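Local atomic coordinates of putative regulatory protein SCO4313 (Streptomyces coelicolor, PDB entry 2OI8), a protein that probably binds DNA as a transcription regulator of the TetR family, pairing a helix-turn-helix domain with an all-helical C-terminal domain. Residues Q16-I21 and Y54-G59; D23-Q28 and N40-R45; S35-N40 and E62-L67; E66-A71 and F108-T113; R73-S78 and H94-W99. All coordinates share one frame; numbering follows the deposited sequence.

In the fold
Contacts 1, 2 and 3 tie together the small helical bundle that carries the predicted helix-turn-helix, whereas contacts 4 and 5 lie nearer the centre of the chain and join helix 60-84 to the helices of the C-terminal domain. Helix 14-32 serves contacts 1 and 2, and helix 60-84 runs through contacts 3, 4 and 5. Chemistry follows place. The buried contacts 3 and 4 are purely aliphatic across their segments, while contacts 1 and 2, only partly buried, bring in an aromatic pair and an arginine, or a histidine, a glutamate and an arginine. Contact 5, also partly buried, places an indole between two helices and fixes its N-H with a serine.

Contact 1. Residues Q16-I21 and Y54-G59; sequences QVRAEI and YRYFDG
Van der Waals and CH-pi packing carry the meeting of Val17 and Tyr56. The CG2 methyl of Val17 sits over one face of the Tyr56 ring, 3.8 Å from the centroid and displaced toward the rim, and the valine and tyrosine side chains run nearly perpendicular. The other methyl, CG1, lies 3.3 Å from Tyr56 OH, so both lie on one side of the ring, CG1 beside the hydroxyl end. The methylenes of Arg18 pack on both rings: Arg18 CG approaches Tyr56 CD1 at 3.4 Å, and Arg18 CD reaches Phe57 CZ at 3.8 Å. The bend at chi3 (-42°) folds the arginine so that its guanidinium stands steeply to the Phe57 ring, whose CZ lies at the edge of the charged group. Deeper in, Ile21 CG2 packs on Phe57 CE2 at 3.9 Å. Phe57 also leans on Leu63 and Glu66 of helix 60-84, and Tyr56 has a cation-pi partner in Arg14. An alanine in place of Tyr56 would be likely to leave Val17 without its aromatic cover and Arg14 without its ring. With no hydrogen bond between the segments, the end of the predicted helix-turn-helix is held to helix 14-32 by shape and aromatic surfaces, next to basic side chains.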
# COMPACT_ATOMS: atom_id res chain seq x y z
N GLN A 16 -27.91 13.31 -6.85
CA GLN A 16 -27.07 13.80 -7.93
C GLN A 16 -26.14 14.97 -7.58
O GLN A 16 -25.01 15.03 -8.07
CB GLN A 16 -27.89 14.11 -9.17
CG GLN A 16 -28.13 12.86 -9.99
CD GLN A 16 -29.25 13.05 -10.93
OE1 GLN A 16 -29.05 13.03 -12.14
NE2 GLN A 16 -30.45 13.28 -10.40
N VAL A 17 -26.59 15.90 -6.74
CA VAL A 17 -25.67 16.94 -6.34
C VAL A 17 -24.56 16.35 -5.44
O VAL A 17 -23.38 16.60 -5.66
CB VAL A 17 -26.34 18.26 -5.84
CG1 VAL A 17 -27.79 18.04 -5.51
CG2 VAL A 17 -25.57 18.88 -4.68
N ARG A 18 -24.96 15.48 -4.51
CA ARG A 18 -23.98 14.72 -3.73
C ARG A 18 -22.95 14.03 -4.63
O ARG A 18 -21.76 14.00 -4.30
CB ARG A 18 -24.68 13.72 -2.81
CG ARG A 18 -25.24 14.35 -1.54
CD ARG A 18 -25.38 13.35 -0.35
NE ARG A 18 -25.90 12.05 -0.77
CZ ARG A 18 -27.18 11.79 -1.08
NH1 ARG A 18 -28.10 12.76 -1.02
NH2 ARG A 18 -27.54 10.56 -1.46
N ALA A 19 -23.41 13.52 -5.78
CA ALA A 19 -22.52 12.90 -6.75
C ALA A 19 -21.54 13.91 -7.34
O ALA A 19 -20.38 13.59 -7.53
CB ALA A 19 -23.29 12.16 -7.83
N GLU A 20 -22.00 15.14 -7.59
CA GLU A 20 -21.09 16.21 -7.99
C GLU A 20 -20.11 16.59 -6.88
O GLU A 20 -18.93 16.83 -7.16
CB GLU A 20 -21.87 17.44 -8.41
CG GLU A 20 -22.25 17.43 -9.86
CD GLU A 20 -21.10 17.87 -10.77
OE1 GLU A 20 -20.25 17.01 -11.14
OE2 GLU A 20 -21.05 19.08 -11.12
N ILE A 21 -20.61 16.67 -5.64
CA ILE A 21 -19.78 16.97 -4.49
C ILE A 21 -18.66 15.94 -4.44
O ILE A 21 -17.49 16.30 -4.34
CB ILE A 21 -20.49 16.85 -3.13
CG1 ILE A 21 -21.86 17.53 -3.10
CG2 ILE A 21 -19.56 17.33 -1.99
CD1 ILE A 21 -21.85 18.99 -3.23
N TYR A 54 -22.53 21.70 3.91
CA TYR A 54 -22.70 20.91 5.15
C TYR A 54 -24.10 20.33 5.33
O TYR A 54 -24.28 19.36 6.05
CB TYR A 54 -22.25 21.70 6.39
CG TYR A 54 -20.75 21.82 6.50
CD1 TYR A 54 -20.03 22.62 5.61
CD2 TYR A 54 -20.03 21.10 7.48
CE1 TYR A 54 -18.66 22.73 5.69
CE2 TYR A 54 -18.64 21.20 7.57
CZ TYR A 54 -17.96 22.02 6.66
OH TYR A 54 -16.60 22.15 6.69
N ARG A 55 -25.09 20.92 4.66
CA ARG A 55 -26.42 20.32 4.61
C ARG A 55 -26.47 19.08 3.68
O ARG A 55 -27.49 18.39 3.63
CB ARG A 55 -27.52 21.37 4.26
N TYR A 56 -25.36 18.80 2.99
CA TYR A 56 -25.14 17.53 2.27
C TYR A 56 -24.18 16.54 2.96
O TYR A 56 -24.34 15.33 2.84
CB TYR A 56 -24.60 17.76 0.87
CG TYR A 56 -25.64 18.27 -0.11
CD1 TYR A 56 -26.51 17.39 -0.74
CD2 TYR A 56 -25.71 19.61 -0.41
CE1 TYR A 56 -27.47 17.86 -1.65
CE2 TYR A 56 -26.63 20.09 -1.30
CZ TYR A 56 -27.52 19.22 -1.91
OH TYR A 56 -28.43 19.73 -2.78
N PHE A 57 -23.15 17.06 3.62
CA PHE A 57 -22.22 16.23 4.40
C PHE A 57 -21.87 17.00 5.65
O PHE A 57 -21.21 18.04 5.59
CB PHE A 57 -20.96 15.91 3.61
CG PHE A 57 -21.20 14.97 2.47
CD1 PHE A 57 -21.42 13.60 2.71
CD2 PHE A 57 -21.24 15.45 1.14
CE1 PHE A 57 -21.67 12.71 1.63
CE2 PHE A 57 -21.48 14.57 0.06
CZ PHE A 57 -21.69 13.19 0.32
N ASP A 58 -22.33 16.50 6.79
CA ASP A 58 -22.03 17.18 8.03
C ASP A 58 -20.57 16.91 8.42
O ASP A 58 -20.31 16.16 9.36
CB ASP A 58 -22.99 16.76 9.14
CG ASP A 58 -22.74 17.49 10.44
OD1 ASP A 58 -22.01 18.51 10.39
OD2 ASP A 58 -23.25 17.05 11.50
N GLY A 59 -19.63 17.51 7.68
CA GLY A 59 -18.22 17.42 8.02
C GLY A 59 -17.42 16.52 7.11
O GLY A 59 -17.97 15.59 6.51

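Contact 2. Residues D23-Q28 and N40-R45; sequences DHAWEQ and NAIAKR
The Arg45 guanidinium has His24 CE1 over one face and Glu27 OE1 at its edge, in plane. The imidazole is inclined 63° to the guanidinium, and its CE1 lies 3.2 Å from Arg45 NH1. At the imidazole's own edge, Glu27 OE1 accepts a nearly straight hydrogen bond from His24 ND1 (2.8 Å), in the ring plane, and on the syn side of the carboxylate but tilted well out of its plane. The same oxygen forms a salt bridge with Arg45 NH1 at 3.5 Å. Bends at chi2 and chi3 bring the Arg45 guanidinium there. Behind this polar group, Ile42 CD1 packs on Ala25 CB at 4.0 Å, and Gln28 extends to the CB of Ala41. Segments 23-28 and 40-45 cross at 119°, Ile42 continuing inward to Leu53. A leucine replacing His24 would probably lose the hydrogen bond that holds the Glu27 carboxylate and let that group turn. One carboxylate oxygen serves two partners, by a short hydrogen bond and a longer ion pair, at the exposed side of an aliphatic contact.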
# COMPACT_ATOMS: atom_id res chain seq x y z
N ASP A 23 -17.59 13.82 -6.75
CA ASP A 23 -16.72 14.11 -7.89
C ASP A 23 -15.65 15.16 -7.58
O ASP A 23 -14.47 14.87 -7.74
CB ASP A 23 -17.52 14.57 -9.11
CG ASP A 23 -17.89 13.43 -10.03
OD1 ASP A 23 -17.67 12.26 -9.65
OD2 ASP A 23 -18.39 13.69 -11.14
N HIS A 24 -16.03 16.35 -7.13
CA HIS A 24 -14.99 17.35 -6.83
C HIS A 24 -14.06 16.91 -5.73
O HIS A 24 -12.89 17.29 -5.73
CB HIS A 24 -15.58 18.72 -6.52
CG HIS A 24 -16.36 19.28 -7.67
ND1 HIS A 24 -15.78 19.55 -8.88
CD2 HIS A 24 -17.68 19.55 -7.81
CE1 HIS A 24 -16.70 19.99 -9.72
NE2 HIS A 24 -17.86 20.00 -9.09
N ALA A 25 -14.57 16.09 -4.81
CA ALA A 25 -13.77 15.57 -3.70
C ALA A 25 -12.63 14.69 -4.23
O ALA A 25 -11.51 14.78 -3.74
CB ALA A 25 -14.64 14.80 -2.72
N TRP A 26 -12.89 13.87 -5.24
CA TRP A 26 -11.81 13.12 -5.85
C TRP A 26 -10.75 14.08 -6.43
O TRP A 26 -9.56 13.86 -6.19
CB TRP A 26 -12.32 12.11 -6.89
CG TRP A 26 -13.09 10.99 -6.23
CD1 TRP A 26 -14.46 10.82 -6.21
CD2 TRP A 26 -12.54 9.89 -5.48
NE1 TRP A 26 -14.79 9.67 -5.50
CE2 TRP A 26 -13.64 9.09 -5.04
CE3 TRP A 26 -11.24 9.49 -5.14
CZ2 TRP A 26 -13.46 7.93 -4.29
CZ3 TRP A 26 -11.07 8.34 -4.39
CH2 TRP A 26 -12.18 7.58 -3.97
N GLU A 27 -11.17 15.13 -7.14
CA GLU A 27 -10.23 16.12 -7.72
C GLU A 27 -9.27 16.63 -6.65
O GLU A 27 -8.04 16.54 -6.82
CB GLU A 27 -10.96 17.30 -8.38
CG GLU A 27 -11.55 17.03 -9.75
CD GLU A 27 -12.47 18.17 -10.28
OE1 GLU A 27 -13.14 18.90 -9.50
OE2 GLU A 27 -12.51 18.33 -11.52
N GLN A 28 -9.83 17.13 -5.54
CA GLN A 28 -9.04 17.60 -4.40
C GLN A 28 -8.15 16.52 -3.81
O GLN A 28 -7.04 16.82 -3.36
CB GLN A 28 -9.93 18.16 -3.28
CG GLN A 28 -10.51 19.53 -3.54
CD GLN A 28 -11.09 20.14 -2.28
OE1 GLN A 28 -12.15 20.77 -2.31
NE2 GLN A 28 -10.41 19.94 -1.16
N ASN A 40 -15.00 23.35 2.28
CA ASN A 40 -14.99 24.76 1.92
C ASN A 40 -14.48 25.08 0.53
O ASN A 40 -14.98 26.00 -0.11
CB ASN A 40 -14.20 25.56 2.93
CG ASN A 40 -15.07 26.13 4.02
OD1 ASN A 40 -14.56 26.79 4.92
ND2 ASN A 40 -16.37 25.88 3.94
N ALA A 41 -13.46 24.33 0.10
CA ALA A 41 -12.93 24.48 -1.24
C ALA A 41 -13.96 23.98 -2.26
O ALA A 41 -14.15 24.59 -3.32
CB ALA A 41 -11.63 23.73 -1.38
N ILE A 42 -14.62 22.87 -1.93
CA ILE A 42 -15.76 22.36 -2.69
C ILE A 42 -16.83 23.43 -2.83
O ILE A 42 -17.22 23.79 -3.94
CB ILE A 42 -16.37 21.11 -2.02
CG1 ILE A 42 -15.27 20.11 -1.56
CG2 ILE A 42 -17.41 20.47 -2.92
CD1 ILE A 42 -15.28 18.75 -2.22
N ALA A 43 -17.30 23.97 -1.70
CA ALA A 43 -18.35 24.98 -1.70
C ALA A 43 -17.97 26.14 -2.62
O ALA A 43 -18.74 26.51 -3.52
CB ALA A 43 -18.66 25.47 -0.28
N LYS A 44 -16.78 26.70 -2.40
CA LYS A 44 -16.25 27.78 -3.23
C LYS A 44 -16.14 27.32 -4.69
O LYS A 44 -16.44 28.10 -5.59
CB LYS A 44 -14.90 28.30 -2.69
N ARG A 45 -15.76 26.06 -4.91
CA ARG A 45 -15.65 25.52 -6.28
C ARG A 45 -16.98 25.48 -7.04
O ARG A 45 -17.01 25.68 -8.25
CB ARG A 45 -15.01 24.14 -6.30
CG ARG A 45 -13.86 24.05 -7.29
CD ARG A 45 -14.09 23.07 -8.40
NE ARG A 45 -14.76 23.67 -9.54
CZ ARG A 45 -14.90 23.08 -10.72
NH1 ARG A 45 -14.37 21.89 -10.95
NH2 ARG A 45 -15.54 23.71 -11.69

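Contact 3. Residues S35-N40 and E62-L67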
# COMPACT_ATOMS: atom_id res chain seq x y z
N SER A 35 -7.39 14.52 3.48
CA SER A 35 -6.92 15.23 4.71
C SER A 35 -6.74 16.72 4.46
O SER A 35 -7.26 17.54 5.22
CB SER A 35 -5.62 14.62 5.28
OG SER A 35 -5.33 15.08 6.59
N ALA A 36 -6.02 17.06 3.39
CA ALA A 36 -6.06 18.41 2.84
C ALA A 36 -7.44 18.65 2.24
O ALA A 36 -7.81 19.79 1.95
CB ALA A 36 -4.99 18.60 1.78
N LEU A 37 -8.20 17.57 2.08
CA LEU A 37 -9.55 17.63 1.50
C LEU A 37 -10.53 18.47 2.35
O LEU A 37 -10.71 18.20 3.53
CB LEU A 37 -10.07 16.20 1.33
CG LEU A 37 -11.55 15.92 1.08
CD1 LEU A 37 -12.06 16.57 -0.21
CD2 LEU A 37 -11.74 14.42 1.05
N SER A 38 -11.17 19.46 1.74
CA SER A 38 -12.00 20.41 2.49
C SER A 38 -13.33 20.81 1.84
O SER A 38 -13.35 21.29 0.71
CB SER A 38 -11.20 21.67 2.82
OG SER A 38 -11.12 22.53 1.70
N LEU A 39 -14.41 20.66 2.59
CA LEU A 39 -15.75 21.04 2.15
C LEU A 39 -15.86 22.51 1.73
O LEU A 39 -16.71 22.86 0.91
CB LEU A 39 -16.78 20.73 3.22
CG LEU A 39 -17.11 19.26 3.41
CD1 LEU A 39 -17.99 19.08 4.62
CD2 LEU A 39 -17.83 18.73 2.19
N ASN A 40 -15.00 23.35 2.28
CA ASN A 40 -14.99 24.76 1.92
C ASN A 40 -14.48 25.08 0.53
O ASN A 40 -14.98 26.00 -0.11
CB ASN A 40 -14.20 25.56 2.93
CG ASN A 40 -15.07 26.13 4.02
OD1 ASN A 40 -14.56 26.79 4.92
ND2 ASN A 40 -16.37 25.88 3.94
N GLU A 62 -17.71 12.54 7.37
CA GLU A 62 -18.91 12.06 6.67
C GLU A 62 -18.70 11.93 5.16
O GLU A 62 -19.18 10.97 4.55
CB GLU A 62 -20.07 13.01 6.92
CG GLU A 62 -20.82 12.75 8.20
CD GLU A 62 -22.25 13.26 8.14
OE1 GLU A 62 -22.78 13.48 7.01
OE2 GLU A 62 -22.83 13.43 9.23
N LEU A 63 -18.00 12.89 4.58
CA LEU A 63 -17.69 12.84 3.18
C LEU A 63 -16.69 11.73 2.92
O LEU A 63 -16.88 10.93 2.01
CB LEU A 63 -17.15 14.17 2.69
CG LEU A 63 -16.71 14.16 1.22
CD1 LEU A 63 -17.84 13.76 0.22
CD2 LEU A 63 -16.14 15.51 0.85
N ILE A 64 -15.62 11.67 3.73
CA ILE A 64 -14.60 10.64 3.55
C ILE A 64 -15.30 9.29 3.63
O ILE A 64 -15.16 8.44 2.72
CB ILE A 64 -13.50 10.68 4.64
CG1 ILE A 64 -12.65 11.96 4.59
CG2 ILE A 64 -12.65 9.39 4.60
CD1 ILE A 64 -11.83 12.11 3.37
N THR A 65 -16.08 9.11 4.71
CA THR A 65 -16.78 7.87 4.97
C THR A 65 -17.50 7.39 3.73
O THR A 65 -17.34 6.24 3.36
CB THR A 65 -17.75 7.98 6.15
OG1 THR A 65 -17.01 8.17 7.36
CG2 THR A 65 -18.59 6.72 6.29
N GLU A 66 -18.27 8.28 3.08
CA GLU A 66 -19.03 7.95 1.86
C GLU A 66 -18.15 7.58 0.66
O GLU A 66 -18.51 6.69 -0.14
CB GLU A 66 -19.99 9.09 1.46
CG GLU A 66 -21.38 9.05 2.14
CD GLU A 66 -21.91 7.62 2.34
OE1 GLU A 66 -22.22 6.94 1.34
OE2 GLU A 66 -22.03 7.18 3.52
N LEU A 67 -17.03 8.29 0.51
CA LEU A 67 -16.06 7.95 -0.53
C LEU A 67 -15.49 6.55 -0.26
O LEU A 67 -15.43 5.72 -1.16
CB LEU A 67 -14.96 9.01 -0.61
CG LEU A 67 -15.34 10.45 -0.97
CD1 LEU A 67 -14.09 11.29 -0.93
CD2 LEU A 67 -16.05 10.59 -2.33
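The loop before the first helix of the predicted helix-turn-helix, and that helix's first turn, meet helix 60-84 here, through Leu37 and Leu39 on one side and Leu63, Ile64 and Leu67 on the other. Leu37 CD2 comes to 3.3 Å from Ile64 CD1, the two side chains sliding past each other in opposite directions. Leu37 CG is anti to the backbone N (chi1 165°), which carries the branched end toward the helix, where CD1 also lies 4.3 Å from Leu63 CD2. In TetR-type DNA-binding domains, a three-helix bundle including the helix-turn-helix is followed by a long helix running into the C-terminal domain, and helix 60-84 fits that description. Ser38, between the two leucines, is the N-cap of helix 39-45, its OG making a weak hydrogen bond to Ala41 N. Just inside that helix, Leu39 sends CD2 to Leu63 CD2 at 3.9 Å, their side chains likewise opposed. Leu67 CD1 reaches Leu37 CD2 at 4.4 Å, one turn further along, and Leu67 also packs on Trp26 and Ile29 of helix 14-32.

Contact 4. Residues E66-A71 and F108-T113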
# COMPACT_ATOMS: atom_id res chain seq x y z
N GLU A 66 -18.27 8.28 3.08
CA GLU A 66 -19.03 7.95 1.86
C GLU A 66 -18.15 7.58 0.66
O GLU A 66 -18.51 6.69 -0.14
CB GLU A 66 -19.99 9.09 1.46
CG GLU A 66 -21.38 9.05 2.14
CD GLU A 66 -21.91 7.62 2.34
OE1 GLU A 66 -22.22 6.94 1.34
OE2 GLU A 66 -22.03 7.18 3.52
N LEU A 67 -17.03 8.29 0.51
CA LEU A 67 -16.06 7.95 -0.53
C LEU A 67 -15.49 6.55 -0.26
O LEU A 67 -15.43 5.72 -1.16
CB LEU A 67 -14.96 9.01 -0.61
CG LEU A 67 -15.34 10.45 -0.97
CD1 LEU A 67 -14.09 11.29 -0.93
CD2 LEU A 67 -16.05 10.59 -2.33
N ILE A 68 -15.11 6.27 0.99
CA ILE A 68 -14.66 4.90 1.36
C ILE A 68 -15.72 3.80 1.05
O ILE A 68 -15.38 2.78 0.45
CB ILE A 68 -14.11 4.84 2.83
CG1 ILE A 68 -12.78 5.57 2.92
CG2 ILE A 68 -13.86 3.40 3.27
CD1 ILE A 68 -12.35 5.88 4.32
N ARG A 69 -16.98 4.05 1.40
CA ARG A 69 -18.12 3.14 1.12
C ARG A 69 -18.29 2.89 -0.38
O ARG A 69 -18.47 1.73 -0.82
CB ARG A 69 -19.41 3.72 1.73
CG ARG A 69 -20.65 2.77 1.76
CD ARG A 69 -21.85 3.32 2.64
NE ARG A 69 -21.40 3.91 3.92
CZ ARG A 69 -21.99 3.77 5.10
NH1 ARG A 69 -23.08 3.00 5.24
NH2 ARG A 69 -21.47 4.37 6.18
N ASP A 70 -18.23 3.98 -1.16
CA ASP A 70 -18.34 3.94 -2.61
C ASP A 70 -17.21 3.12 -3.20
O ASP A 70 -17.42 2.37 -4.15
CB ASP A 70 -18.25 5.35 -3.21
CG ASP A 70 -19.56 6.11 -3.15
OD1 ASP A 70 -20.60 5.53 -2.78
OD2 ASP A 70 -19.56 7.31 -3.48
N ALA A 71 -16.02 3.28 -2.63
CA ALA A 71 -14.83 2.58 -3.11
C ALA A 71 -14.99 1.06 -2.93
O ALA A 71 -14.85 0.30 -3.90
CB ALA A 71 -13.54 3.10 -2.43
N PHE A 108 -6.09 3.54 -3.43
CA PHE A 108 -5.29 4.01 -2.31
C PHE A 108 -6.09 4.61 -1.17
O PHE A 108 -5.62 4.64 -0.05
CB PHE A 108 -4.23 4.99 -2.77
CG PHE A 108 -3.05 4.33 -3.44
CD1 PHE A 108 -2.36 3.29 -2.80
CD2 PHE A 108 -2.60 4.77 -4.70
CE1 PHE A 108 -1.22 2.68 -3.43
CE2 PHE A 108 -1.48 4.19 -5.32
CZ PHE A 108 -0.79 3.14 -4.69
N LEU A 109 -7.30 5.07 -1.46
CA LEU A 109 -8.16 5.54 -0.39
C LEU A 109 -8.49 4.35 0.55
O LEU A 109 -8.57 4.51 1.76
CB LEU A 109 -9.40 6.21 -1.00
CG LEU A 109 -10.35 6.95 -0.03
CD1 LEU A 109 -9.82 8.31 0.49
CD2 LEU A 109 -11.71 7.11 -0.67
N ILE A 110 -8.65 3.15 -0.00
CA ILE A 110 -8.83 1.94 0.81
C ILE A 110 -7.47 1.37 1.27
O ILE A 110 -7.26 1.12 2.45
CB ILE A 110 -9.56 0.78 0.02
CG1 ILE A 110 -10.93 1.20 -0.47
CG2 ILE A 110 -9.62 -0.52 0.89
CD1 ILE A 110 -11.60 2.07 0.59
N PHE A 111 -6.57 1.12 0.31
CA PHE A 111 -5.40 0.28 0.58
C PHE A 111 -4.10 1.02 0.86
O PHE A 111 -3.10 0.40 1.15
CB PHE A 111 -5.22 -0.76 -0.53
CG PHE A 111 -6.39 -1.71 -0.65
CD1 PHE A 111 -6.54 -2.78 0.24
CD2 PHE A 111 -7.36 -1.54 -1.65
CE1 PHE A 111 -7.64 -3.69 0.14
CE2 PHE A 111 -8.45 -2.44 -1.76
CZ PHE A 111 -8.59 -3.51 -0.86
N GLY A 112 -4.15 2.34 0.79
CA GLY A 112 -2.96 3.15 0.88
C GLY A 112 -2.84 3.84 2.22
O GLY A 112 -3.28 3.32 3.26
N THR A 113 -2.22 5.00 2.19
CA THR A 113 -1.94 5.74 3.40
C THR A 113 -3.23 6.18 4.08
O THR A 113 -4.05 6.87 3.49
CB THR A 113 -1.06 6.94 3.04
OG1 THR A 113 0.04 6.47 2.25
CG2 THR A 113 -0.56 7.67 4.31
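Segments 66-71 and 108-113 come closest, CA to CA, at Ile68 and Ile110 (6.6 Å), and no hydrogen bond joins them. Two branched side chains from the second helix do the touching. Leu109 CG lies opposite its own backbone N (chi1 -172°), extending the side chain toward helix 60-84, and its CD2 methyl settles beside the backbone between Leu67 and Ile68, 3.8 Å from Leu67 CB and 4.1 Å from Ile68 CG1. The same leucine also packs on Trp26, so it lies where helices 14-32 and 60-84 both pass. Ile110 contributes its CD1, which is wedged between Ile68 CG2 and Ala71 CB, at 3.7 Å from each. The small side chain of Ala71 is consistent with the close approach of the isoleucine, whose CG1 also lies 3.8 Å from Ala71 CB. Ile68 thus divides its branches, CG1 going to the leucine and CG2 to the isoleucine. Here the long helix, having left the DNA-binding bundle, meets the C-terminal domain, consistent with the TetR family's two-domain layout. Beyond Ile110, Gly112 is the first residue to leave helical backbone angles, its N still hydrogen-bonded to Phe108 O, and Thr113 hydrogen-bonds through OG1 to Thr113 N of the second subunit.

Contact 5. Residues R73-S78 and H94-W99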
# COMPACT_ATOMS: atom_id res chain seq x y z
N ARG A 73 -17.70 -0.55 -2.55
CA ARG A 73 -18.85 -1.04 -3.28
C ARG A 73 -18.52 -1.38 -4.74
O ARG A 73 -19.02 -2.37 -5.29
CB ARG A 73 -20.02 -0.07 -3.15
CG ARG A 73 -21.23 -0.37 -4.03
CD ARG A 73 -22.54 0.01 -3.33
NE ARG A 73 -22.55 1.40 -2.85
CZ ARG A 73 -22.44 1.76 -1.57
NH1 ARG A 73 -22.30 0.84 -0.61
NH2 ARG A 73 -22.46 3.05 -1.24
N SER A 74 -17.67 -0.56 -5.37
CA SER A 74 -17.25 -0.86 -6.72
C SER A 74 -16.22 -1.98 -6.75
O SER A 74 -16.13 -2.72 -7.72
CB SER A 74 -16.71 0.39 -7.42
OG SER A 74 -15.71 0.99 -6.63
N GLN A 75 -15.44 -2.13 -5.68
CA GLN A 75 -14.56 -3.29 -5.63
C GLN A 75 -15.39 -4.59 -5.59
O GLN A 75 -15.09 -5.58 -6.26
CB GLN A 75 -13.59 -3.21 -4.44
CG GLN A 75 -12.50 -4.26 -4.53
CD GLN A 75 -11.72 -4.40 -3.25
OE1 GLN A 75 -12.25 -4.23 -2.16
NE2 GLN A 75 -10.43 -4.74 -3.37
N ALA A 76 -16.46 -4.56 -4.80
CA ALA A 76 -17.35 -5.69 -4.67
C ALA A 76 -18.08 -5.98 -6.00
O ALA A 76 -18.30 -7.14 -6.35
CB ALA A 76 -18.34 -5.46 -3.56
N ASP A 77 -18.44 -4.92 -6.73
CA ASP A 77 -19.20 -5.08 -7.97
C ASP A 77 -18.32 -5.76 -9.00
O ASP A 77 -18.75 -6.69 -9.67
CB ASP A 77 -19.66 -3.73 -8.49
CG ASP A 77 -20.76 -3.11 -7.64
OD1 ASP A 77 -21.22 -3.76 -6.66
OD2 ASP A 77 -21.16 -1.97 -7.94
N SER A 78 -17.09 -5.28 -9.10
CA SER A 78 -16.12 -5.86 -10.00
C SER A 78 -16.00 -7.36 -9.75
O SER A 78 -16.13 -8.16 -10.68
CB SER A 78 -14.76 -5.17 -9.82
OG SER A 78 -13.82 -5.66 -10.76
N HIS A 94 -8.02 -11.20 -12.07
CA HIS A 94 -8.01 -10.24 -13.17
C HIS A 94 -9.02 -9.11 -13.01
O HIS A 94 -8.77 -7.99 -13.45
CB HIS A 94 -8.23 -10.95 -14.49
CG HIS A 94 -7.03 -11.72 -14.93
ND1 HIS A 94 -5.81 -11.11 -15.14
CD2 HIS A 94 -6.84 -13.04 -15.16
CE1 HIS A 94 -4.93 -12.02 -15.49
NE2 HIS A 94 -5.53 -13.20 -15.52
N ALA A 95 -10.16 -9.42 -12.41
CA ALA A 95 -11.15 -8.41 -12.05
C ALA A 95 -10.50 -7.39 -11.09
O ALA A 95 -10.58 -6.16 -11.28
CB ALA A 95 -12.35 -9.07 -11.39
N LEU A 96 -9.81 -7.92 -10.09
CA LEU A 96 -9.17 -7.08 -9.07
C LEU A 96 -8.10 -6.16 -9.68
O LEU A 96 -7.97 -5.03 -9.25
CB LEU A 96 -8.60 -7.95 -7.93
CG LEU A 96 -7.88 -7.19 -6.80
CD1 LEU A 96 -8.83 -6.17 -6.09
CD2 LEU A 96 -7.20 -8.13 -5.78
N ARG A 97 -7.35 -6.67 -10.69
CA ARG A 97 -6.24 -5.93 -11.30
C ARG A 97 -6.76 -4.70 -12.01
O ARG A 97 -6.24 -3.59 -11.82
CB ARG A 97 -5.44 -6.81 -12.27
CG ARG A 97 -4.17 -6.13 -12.84
CD ARG A 97 -3.15 -7.11 -13.43
NE ARG A 97 -2.05 -6.37 -14.05
CZ ARG A 97 -0.97 -5.94 -13.38
NH1 ARG A 97 -0.85 -6.20 -12.09
NH2 ARG A 97 -0.00 -5.25 -13.98
N ALA A 98 -7.81 -4.91 -12.80
CA ALA A 98 -8.38 -3.85 -13.65
C ALA A 98 -9.09 -2.79 -12.81
O ALA A 98 -8.95 -1.59 -13.07
CB ALA A 98 -9.34 -4.46 -14.67
N TRP A 99 -9.83 -3.24 -11.80
CA TRP A 99 -10.44 -2.33 -10.85
C TRP A 99 -9.34 -1.47 -10.19
O TRP A 99 -9.47 -0.24 -10.09
CB TRP A 99 -11.24 -3.10 -9.79
CG TRP A 99 -11.81 -2.19 -8.75
CD1 TRP A 99 -13.00 -1.53 -8.81
CD2 TRP A 99 -11.20 -1.80 -7.51
NE1 TRP A 99 -13.17 -0.76 -7.68
CE2 TRP A 99 -12.08 -0.90 -6.87
CE3 TRP A 99 -9.99 -2.12 -6.88
CZ2 TRP A 99 -11.80 -0.33 -5.63
CZ3 TRP A 99 -9.71 -1.55 -5.66
CH2 TRP A 99 -10.61 -0.67 -5.04
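A chi1 of 177° swings the Trp99 indole away from its own backbone N and across to helix segment 73-78, while Ser74 turns its OG to meet it. The result is a hydrogen bond from Trp99 NE1 to Ser74 OG, 3.3 Å long and nearly straight at 169°, with the oxygen in the indole plane. Ser74 OG also hydrogen-bonds to Ala71 O, so the serine links the indole to the backbone of its own helix. Gln75 lies over one indole face: its CA sits 3.7 Å from the centroid of the five-membered ring in a CH-pi contact, and its CB is 3.6 Å from Trp99 CZ2. The extended Gln75 side chain then brings NE2 to within 3.5 Å of Leu96 CD1. Ser78 packs against Ala95, its OG making at most a weak bond to Ala95 O. The two helix segments run roughly antiparallel, at 142°. Around them, Tyr107 of helix 104-111 packs on Trp99, Trp180 of helix 170-191 on Gln75, and His184 and Leu187 of that same helix on Leu96.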